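Local coordinates for protein glia-derived nexin (Homo sapiens, PDB 4DY0) that inhibits serine proteases such as thrombin, trypsin and urokinase as a heparin-binding serpin, and promotes neurite extension by inhibiting thrombin, at residues G210-P215 and M262-P267; P251-K256 and P357-I362. One frame throughout, in Å; residues are numbered along the deposited sequence.

Interaction 1: residues G210-P215 and M262-P267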
loop_
_atom_site.group_PDB
_atom_site.type_symbol
_atom_site.label_atom_id
_atom_site.label_comp_id
_atom_site.label_asym_id
_atom_site.label_seq_id
_atom_site.Cartn_x
_atom_site.Cartn_y
_atom_site.Cartn_z
ATOM N N GLY A 210 -3.442 19.788 -11.308
ATOM C CA GLY A 210 -4.601 19.738 -12.159
ATOM C C GLY A 210 -5.981 19.429 -11.615
ATOM O O GLY A 210 -6.175 19.289 -10.480
ATOM N N SER A 211 -6.940 19.393 -12.519
ATOM C CA SER A 211 -8.295 18.921 -12.329
ATOM C C SER A 211 -8.872 18.159 -13.476
ATOM O O SER A 211 -8.552 18.392 -14.571
ATOM C CB SER A 211 -9.239 20.025 -12.030
ATOM O OG SER A 211 -8.630 21.219 -12.162
ATOM N N THR A 212 -9.762 17.255 -13.157
ATOM C CA THR A 212 -10.526 16.475 -14.073
ATOM C C THR A 212 -11.824 16.004 -13.410
ATOM O O THR A 212 -12.043 16.240 -12.285
ATOM C CB THR A 212 -9.726 15.401 -14.745
ATOM O OG1 THR A 212 -10.475 14.840 -15.789
ATOM C CG2 THR A 212 -9.388 14.344 -13.847
ATOM N N SER A 213 -12.712 15.410 -14.172
ATOM C CA SER A 213 -13.975 14.924 -13.630
ATOM C C SER A 213 -13.964 13.412 -13.506
ATOM O O SER A 213 -13.369 12.713 -14.327
ATOM C CB SER A 213 -15.149 15.364 -14.505
ATOM O OG SER A 213 -15.052 14.797 -15.798
ATOM N N ALA A 214 -14.613 12.912 -12.463
ATOM C CA ALA A 214 -14.832 11.485 -12.337
ATOM C C ALA A 214 -15.837 11.072 -13.408
ATOM O O ALA A 214 -16.468 11.927 -14.034
ATOM C CB ALA A 214 -15.352 11.155 -10.957
ATOM N N PRO A 215 -15.985 9.757 -13.626
ATOM C CA PRO A 215 -16.941 9.243 -14.600
ATOM C C PRO A 215 -18.340 9.821 -14.405
ATOM O O PRO A 215 -19.102 9.917 -15.363
ATOM C CB PRO A 215 -16.949 7.742 -14.312
ATOM C CG PRO A 215 -15.579 7.462 -13.805
ATOM C CD PRO A 215 -15.172 8.685 -13.024
ATOM N N MET A 262 -1.167 12.459 -15.194
ATOM C CA MET A 262 0.155 12.809 -15.706
ATOM C C MET A 262 0.093 13.703 -16.945
ATOM O O MET A 262 0.918 14.599 -17.114
ATOM C CB MET A 262 0.961 11.546 -16.018
ATOM C CG MET A 262 1.264 10.676 -14.804
ATOM S SD MET A 262 2.211 11.546 -13.542
ATOM C CE MET A 262 2.611 10.208 -12.422
ATOM N N SER A 263 -0.883 13.459 -17.812
ATOM C CA SER A 263 -1.004 14.225 -19.049
ATOM C C SER A 263 -1.912 15.445 -18.896
ATOM O O SER A 263 -2.233 16.116 -19.878
ATOM C CB SER A 263 -1.493 13.332 -20.193
ATOM O OG SER A 263 -2.678 12.648 -19.831
ATOM N N ILE A 264 -2.324 15.725 -17.665
ATOM C CA ILE A 264 -3.133 16.909 -17.387
ATOM C C ILE A 264 -2.389 17.897 -16.498
ATOM O O ILE A 264 -2.569 19.110 -16.617
ATOM C CB ILE A 264 -4.452 16.548 -16.695
ATOM C CG1 ILE A 264 -5.289 15.623 -17.578
ATOM C CG2 ILE A 264 -5.225 17.813 -16.346
ATOM C CD1 ILE A 264 -6.546 15.113 -16.891
ATOM N N MET A 265 -1.561 17.367 -15.599
ATOM C CA MET A 265 -0.801 18.189 -14.666
ATOM C C MET A 265 0.219 19.046 -15.393
ATOM O O MET A 265 0.958 18.560 -16.248
ATOM C CB MET A 265 -0.061 17.315 -13.653
ATOM C CG MET A 265 -0.953 16.512 -12.742
ATOM S SD MET A 265 0.001 15.664 -11.466
ATOM C CE MET A 265 1.196 14.788 -12.472
ATOM N N VAL A 266 0.253 20.324 -15.044
ATOM C CA VAL A 266 1.299 21.221 -15.505
ATOM C C VAL A 266 1.834 21.932 -14.280
ATOM O O VAL A 266 1.089 22.172 -13.327
ATOM C CB VAL A 266 0.767 22.272 -16.495
ATOM C CG1 VAL A 266 0.378 21.617 -17.806
ATOM C CG2 VAL A 266 -0.410 23.029 -15.886
ATOM N N PRO A 267 3.129 22.264 -14.290
ATOM C CA PRO A 267 3.674 22.955 -13.134
ATOM C C PRO A 267 3.020 24.326 -12.980
ATOM O O PRO A 267 2.725 24.985 -13.977
ATOM C CB PRO A 267 5.164 23.105 -13.479
ATOM C CG PRO A 267 5.430 22.085 -14.540
ATOM C CD PRO A 267 4.150 21.969 -15.309
#
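The Ser211 carbonyl and its flat peptide group meet Ile264. CG2 of Ile264 lies 3.8 Å from Ser211 O, to one side of the peptide plane and not in it. The other branch of Ile264 reaches Thr212: CD1 sits 3.8 Å from Thr212 CB and 4.1 Å from its OG1. The two side chains cross at about a right angle. With chi1 of Ile264 at -60°, CG1 lies opposite the carbonyl carbon and CG2 opposite the backbone N; the first branch ends at Thr212, the second at Ser211 O. Further along, the backbones close in. CA of Gly210 is 4.8 Å from CA of Met265. The Met265 side chain then turns away, and its CG stays 4.4 Å from Gly210 N. It packs instead on Arg208 and Phe222. Thr212 also touches Tyr220 and Phe222 of the strand 219-226. Regular pairing is found just beyond, where Val266 bonds to Cys209 through the backbone. Before that point, residues 262-265 come off the helix 255-262 and meet the strand through side chains. In serpin terms this is the turn from helix H into strand s2C, packed where strand s3C runs on into strand s1B.

Interaction 2: residues P251-K256 and P357-I362; sequences PHISTK and PFLFFI
Ile253 packs on Leu359 and Phe361 with its two methyls, CD1 and CG2, and it alone of its segment carries the contact. Its CD1 meets Leu359 CD2 tip to tip at 3.6 Å. Its CG2 comes to the edge of the Phe361 ring, in the ring plane, 3.8 Å from CZ. Both contacts are apolar and buried. Leu359 holds CG opposite to its backbone N (chi1 -178°), and this extends the side chain toward Ile253. The backbones stay well apart, with Ile253 CA 10.7 Å from Leu359 CA, so side chains bridge the gap. The strand 358-364 is strand s4B of the serpin B sheet, flanked by 232-239 and 369-376. Leu359 and Phe361 bond through the backbone to Ala237 and Leu235, while Phe358 and Phe360 bond to Ile376 and Gly374. Phe20 of the helix 5-26 packs on Leu359, and Ile253 O accepts a hydrogen bond from Asn21 of the same helix. Ser254 is the N-cap of the helix 255-262: its OG accepts from Lys256 N at 3.1 Å, with a bent N-H...O angle of 135°. The solvent side of the segment 251-256 is looser, at His252 and Lys256. Lys256 is exposed, and its outer side chain is not modelled. His252 is exposed too, and its ring is poorly ordered, although Pro251 CB lies 3.7 Å above the His252 ring plane, offset toward the rim.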
loop_
_atom_site.group_PDB
_atom_site.type_symbol
_atom_site.label_atom_id
_atom_site.label_comp_id
_atom_site.label_asym_id
_atom_site.label_seq_id
_atom_site.Cartn_x
_atom_site.Cartn_y
_atom_site.Cartn_z
ATOM N N PRO A 251 -14.281 5.907 -7.053
ATOM C CA PRO A 251 -14.630 4.669 -7.753
ATOM C C PRO A 251 -13.972 4.567 -9.132
ATOM O O PRO A 251 -13.853 5.564 -9.836
ATOM C CB PRO A 251 -16.151 4.769 -7.906
ATOM C CG PRO A 251 -16.587 5.686 -6.812
ATOM C CD PRO A 251 -15.472 6.687 -6.675
ATOM N N HIS A 252 -13.553 3.366 -9.515
ATOM C CA HIS A 252 -12.998 3.146 -10.850
ATOM C C HIS A 252 -11.609 3.761 -11.033
ATOM O O HIS A 252 -11.128 3.890 -12.161
ATOM C CB HIS A 252 -13.936 3.703 -11.930
ATOM C CG HIS A 252 -15.375 3.330 -11.740
ATOM N ND1 HIS A 252 -15.803 2.022 -11.666
ATOM C CD2 HIS A 252 -16.486 4.096 -11.623
ATOM C CE1 HIS A 252 -17.114 1.998 -11.503
ATOM N NE2 HIS A 252 -17.552 3.244 -11.474
ATOM N N ILE A 253 -10.967 4.164 -9.941
ATOM C CA ILE A 253 -9.598 4.656 -10.053
ATOM C C ILE A 253 -8.659 3.491 -10.325
ATOM O O ILE A 253 -8.769 2.437 -9.707
ATOM C CB ILE A 253 -9.126 5.403 -8.798
ATOM C CG1 ILE A 253 -9.927 6.692 -8.615
ATOM C CG2 ILE A 253 -7.647 5.732 -8.915
ATOM C CD1 ILE A 253 -9.316 7.653 -7.619
ATOM N N SER A 254 -7.749 3.679 -11.269
ATOM C CA SER A 254 -6.772 2.655 -11.593
ATOM C C SER A 254 -5.500 3.344 -12.044
ATOM O O SER A 254 -5.398 4.573 -11.980
ATOM C CB SER A 254 -7.296 1.750 -12.705
ATOM O OG SER A 254 -7.309 2.441 -13.942
ATOM N N THR A 255 -4.531 2.562 -12.508
ATOM C CA THR A 255 -3.296 3.151 -13.001
ATOM C C THR A 255 -3.598 4.071 -14.173
ATOM O O THR A 255 -2.930 5.084 -14.362
ATOM C CB THR A 255 -2.240 2.090 -13.393
ATOM O OG1 THR A 255 -2.806 1.153 -14.315
ATOM C CG2 THR A 255 -1.752 1.342 -12.161
ATOM N N LYS A 256 -4.622 3.733 -14.948
ATOM C CA LYS A 256 -4.990 4.556 -16.093
ATOM C C LYS A 256 -5.316 5.974 -15.640
ATOM O O LYS A 256 -4.922 6.947 -16.284
ATOM C CB LYS A 256 -6.169 3.947 -16.850
ATOM C CG LYS A 256 -5.836 2.647 -17.560
ATOM N N PRO A 357 -11.744 15.190 3.638
ATOM C CA PRO A 357 -11.267 13.839 3.314
ATOM C C PRO A 357 -10.630 13.768 1.925
ATOM O O PRO A 357 -11.164 14.335 0.964
ATOM C CB PRO A 357 -12.541 13.001 3.371
ATOM C CG PRO A 357 -13.376 13.694 4.426
ATOM C CD PRO A 357 -13.075 15.175 4.274
ATOM N N PHE A 358 -9.494 13.081 1.823
ATOM C CA PHE A 358 -8.717 13.072 0.588
ATOM C C PHE A 358 -8.102 11.716 0.261
ATOM O O PHE A 358 -8.019 10.829 1.110
ATOM C CB PHE A 358 -7.612 14.139 0.633
ATOM C CG PHE A 358 -6.573 13.910 1.707
ATOM C CD1 PHE A 358 -6.821 14.277 3.025
ATOM C CD2 PHE A 358 -5.342 13.351 1.395
ATOM C CE1 PHE A 358 -5.866 14.080 4.016
ATOM C CE2 PHE A 358 -4.377 13.149 2.381
ATOM C CZ PHE A 358 -4.644 13.514 3.693
ATOM N N LEU A 359 -7.672 11.578 -0.987
ATOM C CA LEU A 359 -6.997 10.383 -1.457
ATOM C C LEU A 359 -5.536 10.716 -1.713
ATOM O O LEU A 359 -5.215 11.819 -2.146
ATOM C CB LEU A 359 -7.631 9.909 -2.765
ATOM C CG LEU A 359 -7.062 8.620 -3.357
ATOM C CD1 LEU A 359 -7.795 7.426 -2.782
ATOM C CD2 LEU A 359 -7.177 8.634 -4.870
ATOM N N PHE A 360 -4.644 9.769 -1.453
ATOM C CA PHE A 360 -3.251 9.986 -1.797
ATOM C C PHE A 360 -2.574 8.721 -2.293
ATOM O O PHE A 360 -2.927 7.613 -1.878
ATOM C CB PHE A 360 -2.476 10.614 -0.632
ATOM C CG PHE A 360 -2.074 9.641 0.434
ATOM C CD1 PHE A 360 -2.831 9.499 1.584
ATOM C CD2 PHE A 360 -0.915 8.884 0.302
ATOM C CE1 PHE A 360 -2.448 8.604 2.578
ATOM C CE2 PHE A 360 -0.529 7.992 1.288
ATOM C CZ PHE A 360 -1.295 7.852 2.427
ATOM N N PHE A 361 -1.620 8.906 -3.203
ATOM C CA PHE A 361 -0.775 7.829 -3.699
ATOM C C PHE A 361 0.667 8.145 -3.358
ATOM O O PHE A 361 1.052 9.308 -3.286
ATOM C CB PHE A 361 -0.847 7.735 -5.225
ATOM C CG PHE A 361 -2.152 7.240 -5.757
ATOM C CD1 PHE A 361 -3.071 8.123 -6.296
ATOM C CD2 PHE A 361 -2.449 5.887 -5.753
ATOM C CE1 PHE A 361 -4.273 7.668 -6.804
ATOM C CE2 PHE A 361 -3.646 5.424 -6.259
ATOM C CZ PHE A 361 -4.563 6.316 -6.785
ATOM N N ILE A 362 1.465 7.103 -3.174
ATOM C CA ILE A 362 2.909 7.232 -3.192
ATOM C C ILE A 362 3.389 6.399 -4.371
ATOM O O ILE A 362 3.175 5.190 -4.410
ATOM C CB ILE A 362 3.562 6.728 -1.886
ATOM C CG1 ILE A 362 3.132 7.595 -0.709
ATOM C CG2 ILE A 362 5.085 6.748 -2.004
ATOM C CD1 ILE A 362 3.679 8.999 -0.779
#

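How the interactions relate
Interactions 1 and 2 lie at the two ends of one helix. Residues 251-256 lead into the helix 255-262, and residues 262-267 lead out of it. Interaction 2 sits at the buried entry, its centre about 12 Å from the centre of the chain. Interaction 1 is a surface contact at the exit, its centre about 23 Å from the centre of the chain. The centres of the two contacts are about 12 Å apart. The segments also touch directly: Pro215 CG packs 4.1 Å from His252 CD2 in the segment 251-256, though the His252 ring is poorly ordered. The segments alternate along the chain, so the two contacts cross in sequence. Both lie away from the predicted reactive bond, Arg346-Ser347.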